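Local coordinates for protein transcobalamin-1 (Homo sapiens, PDB 4KKI) that binds vitamin B12 with femtomolar affinity and protects it from the acid of the stomach during transport, at residues Lys84-Leu87 / Ser88-Ser92; Lys125-Ala128 / Glu129-Met133; Thr142-Tyr145 / Gln146-Leu149. All coordinates share one frame; numbering follows the deposited sequence.

Contact 1: residues Lys84-Leu87 / Ser88-Ser92; sequences KSRL and SDVSS
Arg-86 lays its side chain across Asp-89 and Val-90, and the residues concerned lie in one short turn of the chain. From CB the chain runs to CG, which lies 4.1 Å from Asp-89 CB. Beyond it a bend about the CG-CD bond (chi3 77°) folds the guanidinium back over the turn. NE is held by Asn-82 OD1, its strongest polar partner, one turn earlier. At the tip the branches part: NH1 comes within 3.3 Å of Asp-89 CB, while NH2 passes 3.7 Å from Val-90 CG2 and has a long, weak ion pair with Glu-94. The same face of the guanidinium receives both Asp-89 CB and Val-90 N. Any attraction to the carboxylate is probably weak, since Arg-86 NH1 and Asp-89 OD2 are 4.5 Å apart, the oxygen lies well out of the guanidinium plane and the two planes differ by 49°.

Beneath this cover the backbone closes. Asp-89 N donates to Arg-86 O at 3.0 Å, coming from above the carbonyl plane, with a bent N-H...O angle of 139°. Val-90 N adds weak bonds to Arg-86 O and Leu-87 O, and Val-90 CG2 packs on Arg-86 O at 3.3 Å. Lys-125 takes up Leu-87 O and Val-90 O from helix 118-135.

Overlapping beta turns thus link helix 69-85 to helix 92-102. Ser-91 is the N-cap of the second helix: its OG caps a backbone N further on, while Glu-94 OE1 accepts from Ser-91 N, a pairing consistent with a capping box.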
ATOM      1  N   LYS A  84      -0.581  -0.886  23.954  1.00 71.38           N
ATOM      2  CA  LYS A  84      -0.441  -0.564  25.369  1.00 83.66           C
ATOM      3  C   LYS A  84      -0.024   0.879  25.646  1.00 86.88           C
ATOM      4  O   LYS A  84      -0.095   1.333  26.788  1.00 91.91           O
ATOM      5  CB  LYS A  84       0.542  -1.524  26.047  1.00 93.88           C
ATOM      6  CG  LYS A  84       2.004  -1.126  25.907  1.00103.14           C
ATOM      7  CD  LYS A  84       2.914  -2.090  26.655  1.00109.55           C
ATOM      8  CE  LYS A  84       4.343  -1.572  26.718  1.00111.61           C
ATOM      9  NZ  LYS A  84       4.441  -0.295  27.481  1.00111.20           N
ATOM     10  N   SER A  85       0.407   1.606  24.620  1.00 85.43           N
ATOM     11  CA  SER A  85       0.938   2.946  24.858  1.00 83.36           C
ATOM     12  C   SER A  85       0.887   3.912  23.675  1.00 77.22           C
ATOM     13  O   SER A  85       1.513   4.970  23.718  1.00 80.22           O
ATOM     14  CB  SER A  85       2.376   2.852  25.378  1.00 84.72           C
ATOM     15  OG  SER A  85       3.212   2.194  24.442  1.00 77.85           O
ATOM     16  N   ARG A  86       0.145   3.568  22.627  1.00 75.63           N
ATOM     17  CA  ARG A  86       0.061   4.442  21.459  1.00 74.44           C
ATOM     18  C   ARG A  86      -1.173   4.157  20.610  1.00 65.02           C
ATOM     19  O   ARG A  86      -1.263   4.603  19.465  1.00 69.77           O
ATOM     20  CB  ARG A  86       1.320   4.303  20.597  1.00 81.84           C
ATOM     21  CG  ARG A  86       1.734   5.587  19.896  1.00 95.20           C
ATOM     22  CD  ARG A  86       2.707   5.313  18.762  1.00100.10           C
ATOM     23  NE  ARG A  86       2.036   4.780  17.580  1.00103.04           N
ATOM     24  CZ  ARG A  86       1.592   5.525  16.573  1.00105.13           C
ATOM     25  NH1 ARG A  86       1.750   6.842  16.603  1.00103.73           N
ATOM     26  NH2 ARG A  86       0.992   4.957  15.535  1.00101.10           N
ATOM     27  N   LEU A  87      -2.118   3.416  21.179  1.00 59.05           N
ATOM     28  CA  LEU A  87      -3.300   2.963  20.451  1.00 62.06           C
ATOM     29  C   LEU A  87      -4.122   4.121  19.891  1.00 67.62           C
ATOM     30  O   LEU A  87      -4.734   4.003  18.829  1.00 67.83           O
ATOM     31  CB  LEU A  87      -4.169   2.084  21.353  1.00 58.67           C
ATOM     32  CG  LEU A  87      -5.391   1.417  20.716  1.00 63.93           C
ATOM     33  CD1 LEU A  87      -4.996   0.637  19.471  1.00 52.58           C
ATOM     34  CD2 LEU A  87      -6.087   0.510  21.723  1.00 62.35           C
ATOM     35  N   SER A  88      -4.121   5.240  20.605  1.00 73.78           N
ATOM     36  CA  SER A  88      -4.906   6.403  20.209  1.00 77.28           C
ATOM     37  C   SER A  88      -4.337   7.086  18.967  1.00 70.13           C
ATOM     38  O   SER A  88      -5.074   7.704  18.198  1.00 71.54           O
ATOM     39  CB  SER A  88      -5.000   7.398  21.368  1.00 84.13           C
ATOM     40  OG  SER A  88      -5.797   8.515  21.019  1.00 93.78           O
ATOM     41  N   ASP A  89      -3.026   6.970  18.774  1.00 62.49           N
ATOM     42  CA  ASP A  89      -2.358   7.606  17.642  1.00 69.72           C
ATOM     43  C   ASP A  89      -2.275   6.702  16.410  1.00 70.67           C
ATOM     44  O   ASP A  89      -1.951   7.163  15.315  1.00 72.77           O
ATOM     45  CB  ASP A  89      -0.959   8.080  18.044  1.00 82.88           C
ATOM     46  CG  ASP A  89      -0.996   9.184  19.083  1.00 95.65           C
ATOM     47  OD1 ASP A  89      -1.971   9.963  19.086  1.00 97.46           O
ATOM     48  OD2 ASP A  89      -0.052   9.270  19.897  1.00 98.60           O
ATOM     49  N   VAL A  90      -2.567   5.417  16.591  1.00 62.71           N
ATOM     50  CA  VAL A  90      -2.532   4.461  15.490  1.00 55.61           C
ATOM     51  C   VAL A  90      -3.623   4.773  14.469  1.00 48.34           C
ATOM     52  O   VAL A  90      -4.791   4.913  14.826  1.00 49.62           O
ATOM     53  CB  VAL A  90      -2.700   3.015  15.999  1.00 57.83           C
ATOM     54  CG1 VAL A  90      -2.900   2.056  14.839  1.00 57.38           C
ATOM     55  CG2 VAL A  90      -1.497   2.607  16.835  1.00 56.60           C
ATOM     56  N   SER A  91      -3.241   4.893  13.200  1.00 40.17           N
ATOM     57  CA  SER A  91      -4.210   5.229  12.161  1.00 42.97           C
ATOM     58  C   SER A  91      -5.171   4.071  11.938  1.00 48.59           C
ATOM     59  O   SER A  91      -4.855   2.922  12.255  1.00 39.88           O
ATOM     60  CB  SER A  91      -3.510   5.580  10.850  1.00 38.79           C
ATOM     61  OG  SER A  91      -3.151   4.407  10.139  1.00 49.62           O
ATOM     62  N   SER A  92      -6.344   4.379  11.395  1.00 48.17           N
ATOM     63  CA  SER A  92      -7.350   3.362  11.117  1.00 43.04           C
ATOM     64  C   SER A  92      -6.784   2.254  10.227  1.00 40.10           C
ATOM     65  O   SER A  92      -6.979   1.071  10.500  1.00 38.74           O
ATOM     66  CB  SER A  92      -8.591   3.988  10.477  1.00 42.06           C
ATOM     67  OG  SER A  92      -8.270   4.649   9.265  1.00 42.82           O
TER

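Contact 2: residues Lys125-Ala128 / Glu129-Met133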
ATOM      1  N   LYS A 125     -12.235   4.350  14.839  1.00 47.86           N
ATOM      2  CA  LYS A 125     -11.251   5.008  13.985  1.00 51.30           C
ATOM      3  C   LYS A 125     -11.801   5.216  12.579  1.00 52.05           C
ATOM      4  O   LYS A 125     -11.558   6.250  11.958  1.00 48.40           O
ATOM      5  CB  LYS A 125      -9.943   4.214  13.941  1.00 46.01           C
ATOM      6  CG  LYS A 125      -9.166   4.236  15.249  1.00 48.49           C
ATOM      7  CD  LYS A 125      -7.836   3.514  15.119  1.00 47.68           C
ATOM      8  CE  LYS A 125      -7.091   3.485  16.445  1.00 42.62           C
ATOM      9  NZ  LYS A 125      -6.777   4.855  16.929  1.00 45.17           N
ATOM     10  N   PHE A 126     -12.549   4.234  12.088  1.00 48.79           N
ATOM     11  CA  PHE A 126     -13.172   4.341  10.774  1.00 51.32           C
ATOM     12  C   PHE A 126     -14.231   5.438  10.768  1.00 54.95           C
ATOM     13  O   PHE A 126     -14.365   6.176   9.793  1.00 56.33           O
ATOM     14  CB  PHE A 126     -13.778   3.001  10.351  1.00 48.75           C
ATOM     15  CG  PHE A 126     -14.612   3.080   9.105  1.00 53.35           C
ATOM     16  CD1 PHE A 126     -14.021   3.291   7.870  1.00 50.68           C
ATOM     17  CD2 PHE A 126     -15.988   2.937   9.166  1.00 52.44           C
ATOM     18  CE1 PHE A 126     -14.787   3.361   6.721  1.00 48.67           C
ATOM     19  CE2 PHE A 126     -16.759   3.006   8.021  1.00 54.13           C
ATOM     20  CZ  PHE A 126     -16.158   3.220   6.798  1.00 46.77           C
ATOM     21  N   GLN A 127     -14.976   5.547  11.864  1.00 58.85           N
ATOM     22  CA  GLN A 127     -15.995   6.580  11.987  1.00 59.87           C
ATOM     23  C   GLN A 127     -15.357   7.962  12.109  1.00 55.10           C
ATOM     24  O   GLN A 127     -15.938   8.962  11.688  1.00 58.94           O
ATOM     25  CB  GLN A 127     -16.908   6.302  13.183  1.00 66.73           C
ATOM     26  CG  GLN A 127     -18.170   7.150  13.209  1.00 81.58           C
ATOM     27  CD  GLN A 127     -19.074   6.892  12.015  1.00 95.31           C
ATOM     28  OE1 GLN A 127     -19.095   5.792  11.460  1.00 93.12           O
ATOM     29  NE2 GLN A 127     -19.825   7.911  11.612  1.00 98.53           N
ATOM     30  N   ALA A 128     -14.161   8.014  12.685  1.00 45.60           N
ATOM     31  CA  ALA A 128     -13.428   9.268  12.796  1.00 50.87           C
ATOM     32  C   ALA A 128     -12.998   9.752  11.413  1.00 59.46           C
ATOM     33  O   ALA A 128     -12.987  10.953  11.143  1.00 68.72           O
ATOM     34  CB  ALA A 128     -12.223   9.112  13.711  1.00 43.44           C
ATOM     35  N   GLU A 129     -12.649   8.807  10.543  1.00 50.55           N
ATOM     36  CA  GLU A 129     -12.319   9.121   9.158  1.00 50.83           C
ATOM     37  C   GLU A 129     -13.524   9.756   8.476  1.00 49.49           C
ATOM     38  O   GLU A 129     -13.397  10.758   7.771  1.00 47.11           O
ATOM     39  CB  GLU A 129     -11.910   7.855   8.400  1.00 43.31           C
ATOM     40  CG  GLU A 129     -10.673   7.154   8.943  1.00 50.86           C
ATOM     41  CD  GLU A 129      -9.381   7.710   8.371  1.00 55.73           C
ATOM     42  OE1 GLU A 129      -9.440   8.693   7.602  1.00 49.72           O
ATOM     43  OE2 GLU A 129      -8.305   7.159   8.690  1.00 46.09           O
ATOM     44  N   ILE A 130     -14.693   9.164   8.701  1.00 56.67           N
ATOM     45  CA  ILE A 130     -15.941   9.649   8.120  1.00 62.05           C
ATOM     46  C   ILE A 130     -16.278  11.051   8.617  1.00 64.87           C
ATOM     47  O   ILE A 130     -16.625  11.935   7.831  1.00 65.12           O
ATOM     48  CB  ILE A 130     -17.117   8.707   8.453  1.00 67.80           C
ATOM     49  CG1 ILE A 130     -16.840   7.296   7.931  1.00 64.98           C
ATOM     50  CG2 ILE A 130     -18.416   9.245   7.872  1.00 76.20           C
ATOM     51  CD1 ILE A 130     -16.710   7.216   6.426  1.00 63.94           C
ATOM     52  N   GLU A 131     -16.165  11.252   9.925  1.00 65.64           N
ATOM     53  CA  GLU A 131     -16.503  12.535  10.530  1.00 72.20           C
ATOM     54  C   GLU A 131     -15.504  13.617  10.137  1.00 64.25           C
ATOM     55  O   GLU A 131     -15.813  14.807  10.188  1.00 63.19           O
ATOM     56  CB  GLU A 131     -16.595  12.404  12.052  1.00 81.40           C
ATOM     57  CG  GLU A 131     -17.747  11.519  12.512  1.00 93.70           C
ATOM     58  CD  GLU A 131     -17.680  11.183  13.988  1.00103.13           C
ATOM     59  OE1 GLU A 131     -16.759  11.674  14.673  1.00107.34           O
ATOM     60  OE2 GLU A 131     -18.551  10.423  14.463  1.00106.86           O
ATOM     61  N   ASN A 132     -14.308  13.203   9.735  1.00 63.54           N
ATOM     62  CA  ASN A 132     -13.324  14.157   9.247  1.00 62.09           C
ATOM     63  C   ASN A 132     -13.663  14.622   7.835  1.00 63.04           C
ATOM     64  O   ASN A 132     -13.404  15.769   7.474  1.00 63.21           O
ATOM     65  CB  ASN A 132     -11.914  13.570   9.294  1.00 57.10           C
ATOM     66  CG  ASN A 132     -10.850  14.602   8.984  1.00 58.73           C
ATOM     67  OD1 ASN A 132     -10.406  15.335   9.865  1.00 63.19           O
ATOM     68  ND2 ASN A 132     -10.442  14.669   7.723  1.00 62.32           N
ATOM     69  N   MET A 133     -14.248  13.728   7.044  1.00 57.91           N
ATOM     70  CA  MET A 133     -14.665  14.067   5.688  1.00 56.79           C
ATOM     71  C   MET A 133     -15.846  15.029   5.713  1.00 69.84           C
ATOM     72  O   MET A 133     -15.957  15.914   4.865  1.00 72.11           O
ATOM     73  CB  MET A 133     -15.036  12.809   4.903  1.00 47.69           C
ATOM     74  CG  MET A 133     -13.866  11.883   4.626  1.00 50.17           C
ATOM     75  SD  MET A 133     -14.340  10.431   3.673  1.00 57.14           S
ATOM     76  CE  MET A 133     -15.085  11.197   2.236  1.00 96.19           C
TER
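The Phe-126 ring receives Ile-130 over one face: Ile-130 CG1 stands 4.2 Å above the ring plane, displaced toward the rim, and Ile-130 CD1 reaches Phe-126 CZ at 4.1 Å. Leu-147 and Asp-150 of helix 144-156 also touch the Phe-126 side chain. Two further flat groups, the Gln-127 amide and the Glu-131 carboxylate, are turned 72° against each other. They meet by an aliphatic atom, Glu-131 OE2 lying 3.5 Å from Gln-127 CG, whereas Gln-127 NE2 and Glu-131 OE2 are 4.0 Å apart, too far for a hydrogen bond. Glu-131 CG, anti to its carbonyl carbon (chi1 -66°), folds onto Gln-127 O at 3.2 Å.

Four successive i to i+4 bonds carry the backbone, among them Glu-131 N to Gln-127 O at 2.9 Å with an N-H...O angle of 158°. Glu-129 packs its CG on Lys-125 O at 3.3 Å, then bends at the next bond and sends its carboxylate off the helix, where OE2 binds Ser-92 OG and Thr-142 OG1. Lys-125 NZ likewise leaves the segment for the carbonyls of Leu-87 and Val-90.

The chemistry therefore divides by face of helix 118-135: apolar packing at Phe-126 and Ile-130, van der Waals contact of Glu-131 with the Gln-127 methylene and carbonyl, and a buried Glu-129 carboxylate satisfied by hydrogen bonds with the Ser-92 and Thr-142 hydroxyls, the first of which also bonds Asp-150.

Contact 3: residues Thr142-Tyr145 / Gln146-Leu149; sequences TNYY and QLSL
The N-terminus of helix 144-156, where Asn-143 caps Gln-146, forms part of the cyanocobalamin site. Asn-143 is the N-cap: its OD1 accepts from Gln-146 N at 2.8 Å, and the N-H...O angle of 158° shows a nearly straight bond. CG sits between the backbone N and the carbonyl carbon (chi1 52°), which folds the amide back over the first turn. ND2 of the same amide donates to the ligand oxygen O51, so one flat group serves both helix and cargo. With Asn-143 replaced by an alanine, Gln-146 N is likely to lose its capping acceptor and cyanocobalamin O51 its amide donor.

The Gln-146 chain runs extended beyond CG and crosses Thr-142 at about a right angle, its OE1 3.3 Å from Thr-142 CG2. The ends of that amide divide their work: NE2 binds cyanocobalamin O58, while OE1 accepts from Ser-91 OG and Gly-93 N. Thr-142 OG1 is taken by Glu-129, and Thr-142 O accepts from the ligand.

Further along, Tyr-144 O is gripped twice by Ser-148, through N at 2.8 Å and OG at 2.7 Å, from opposite faces of the carbonyl plane. Leu-147 CD2 makes a CH-pi contact over the Tyr-144 ring, 3.9 Å from its centroid and 29° off the normal, and Tyr-144 OH binds His-169 O. Tyr-145 CE2 meets Leu-149 CD1 at 3.8 Å, and Tyr-145 OH reaches Glu-246.

The arrangement is that of an Asn N-cap at a helix start, used here by the helical-barrel domain as part of its corrinoid pocket.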
ATOM      1  N   THR A 142      -6.758  10.092   6.884  1.00 47.38           N
ATOM      2  CA  THR A 142      -5.658   9.520   6.120  1.00 42.21           C
ATOM      3  C   THR A 142      -5.941   9.552   4.618  1.00 44.39           C
ATOM      4  O   THR A 142      -5.642  10.536   3.944  1.00 44.92           O
ATOM      5  CB  THR A 142      -5.357   8.075   6.559  1.00 45.52           C
ATOM      6  OG1 THR A 142      -6.515   7.257   6.351  1.00 43.61           O
ATOM      7  CG2 THR A 142      -4.974   8.037   8.033  1.00 37.65           C
ATOM      8  N   ASN A 143      -6.523   8.475   4.099  1.00 41.02           N
ATOM      9  CA  ASN A 143      -6.765   8.355   2.667  1.00 34.41           C
ATOM     10  C   ASN A 143      -7.761   7.237   2.369  1.00 41.52           C
ATOM     11  O   ASN A 143      -8.208   6.542   3.280  1.00 44.62           O
ATOM     12  CB  ASN A 143      -5.449   8.093   1.938  1.00 39.35           C
ATOM     13  CG  ASN A 143      -4.681   6.935   2.535  1.00 40.06           C
ATOM     14  OD1 ASN A 143      -5.078   5.781   2.394  1.00 42.16           O
ATOM     15  ND2 ASN A 143      -3.582   7.236   3.214  1.00 40.96           N
ATOM     16  N   TYR A 144      -8.103   7.058   1.096  1.00 36.97           N
ATOM     17  CA  TYR A 144      -9.082   6.042   0.717  1.00 47.07           C
ATOM     18  C   TYR A 144      -8.497   4.633   0.680  1.00 42.98           C
ATOM     19  O   TYR A 144      -9.229   3.649   0.766  1.00 43.18           O
ATOM     20  CB  TYR A 144      -9.743   6.377  -0.621  1.00 42.07           C
ATOM     21  CG  TYR A 144     -11.062   7.100  -0.489  1.00 48.88           C
ATOM     22  CD1 TYR A 144     -11.320   7.935   0.593  1.00 45.37           C
ATOM     23  CD2 TYR A 144     -12.058   6.935  -1.442  1.00 40.80           C
ATOM     24  CE1 TYR A 144     -12.530   8.597   0.712  1.00 45.78           C
ATOM     25  CE2 TYR A 144     -13.269   7.586  -1.330  1.00 40.98           C
ATOM     26  CZ  TYR A 144     -13.502   8.415  -0.252  1.00 50.81           C
ATOM     27  OH  TYR A 144     -14.712   9.061  -0.143  1.00 51.33           O
ATOM     28  N   TYR A 145      -7.180   4.540   0.541  1.00 38.43           N
ATOM     29  CA  TYR A 145      -6.502   3.257   0.623  1.00 37.16           C
ATOM     30  C   TYR A 145      -6.720   2.655   2.012  1.00 40.93           C
ATOM     31  O   TYR A 145      -7.073   1.482   2.143  1.00 45.96           O
ATOM     32  CB  TYR A 145      -5.012   3.431   0.331  1.00 33.05           C
ATOM     33  CG  TYR A 145      -4.216   2.150   0.296  1.00 37.70           C
ATOM     34  CD1 TYR A 145      -4.100   1.412  -0.876  1.00 34.46           C
ATOM     35  CD2 TYR A 145      -3.563   1.687   1.431  1.00 34.78           C
ATOM     36  CE1 TYR A 145      -3.364   0.242  -0.914  1.00 27.11           C
ATOM     37  CE2 TYR A 145      -2.825   0.521   1.403  1.00 37.24           C
ATOM     38  CZ  TYR A 145      -2.729  -0.199   0.230  1.00 37.67           C
ATOM     39  OH  TYR A 145      -1.992  -1.359   0.204  1.00 42.23           O
ATOM     40  N   GLN A 146      -6.531   3.472   3.045  1.00 44.14           N
ATOM     41  CA  GLN A 146      -6.762   3.031   4.417  1.00 48.13           C
ATOM     42  C   GLN A 146      -8.251   2.851   4.687  1.00 42.16           C
ATOM     43  O   GLN A 146      -8.656   1.921   5.386  1.00 39.81           O
ATOM     44  CB  GLN A 146      -6.157   4.015   5.421  1.00 39.25           C
ATOM     45  CG  GLN A 146      -4.646   4.135   5.323  1.00 37.38           C
ATOM     46  CD  GLN A 146      -4.024   4.768   6.551  1.00 44.00           C
ATOM     47  OE1 GLN A 146      -4.603   4.746   7.637  1.00 49.80           O
ATOM     48  NE2 GLN A 146      -2.835   5.334   6.385  1.00 45.66           N
ATOM     49  N   LEU A 147      -9.062   3.740   4.123  1.00 38.21           N
ATOM     50  CA  LEU A 147     -10.509   3.647   4.260  1.00 45.54           C
ATOM     51  C   LEU A 147     -11.003   2.320   3.699  1.00 49.79           C
ATOM     52  O   LEU A 147     -11.929   1.710   4.238  1.00 44.20           O
ATOM     53  CB  LEU A 147     -11.191   4.805   3.534  1.00 54.45           C
ATOM     54  CG  LEU A 147     -12.607   5.140   3.998  1.00 59.07           C
ATOM     55  CD1 LEU A 147     -12.571   5.784   5.376  1.00 57.47           C
ATOM     56  CD2 LEU A 147     -13.302   6.043   2.998  1.00 59.05           C
ATOM     57  N   SER A 148     -10.372   1.876   2.616  1.00 42.83           N
ATOM     58  CA  SER A 148     -10.708   0.597   2.003  1.00 45.85           C
ATOM     59  C   SER A 148     -10.225  -0.541   2.888  1.00 39.86           C
ATOM     60  O   SER A 148     -10.915  -1.546   3.055  1.00 47.22           O
ATOM     61  CB  SER A 148     -10.078   0.483   0.615  1.00 36.71           C
ATOM     62  OG  SER A 148     -10.506   1.534  -0.229  1.00 38.68           O
ATOM     63  N   LEU A 149      -9.028  -0.378   3.444  1.00 35.30           N
ATOM     64  CA  LEU A 149      -8.502  -1.335   4.409  1.00 35.19           C
ATOM     65  C   LEU A 149      -9.455  -1.468   5.594  1.00 32.84           C
ATOM     66  O   LEU A 149      -9.680  -2.567   6.097  1.00 35.62           O
ATOM     67  CB  LEU A 149      -7.112  -0.911   4.894  1.00 33.87           C
ATOM     68  CG  LEU A 149      -5.917  -1.201   3.983  1.00 40.25           C
ATOM     69  CD1 LEU A 149      -4.647  -0.570   4.538  1.00 28.79           C
ATOM     70  CD2 LEU A 149      -5.737  -2.698   3.817  1.00 34.02           C
TER

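Contact 1 is a surface turn, contact 2 is partly buried within helix 118-135, and contact 3 is buried at the start of helix 144-156; all three belong to the alpha domain. Their chemistry follows: distant opposite charges and weak backbone bonds in 84-92, regular helical bonds with mixed faces in 125-133, and capping plus ligand binding in 142-149. They touch one another, and hydrogen bonds through Glu-129 and Gln-146 join all three. Glu-129, bonded to the ligand-binding Thr-142, is thus probably a second-shell residue of the pocket, while Phe-126 packs against Leu-147 between contacts 2 and 3.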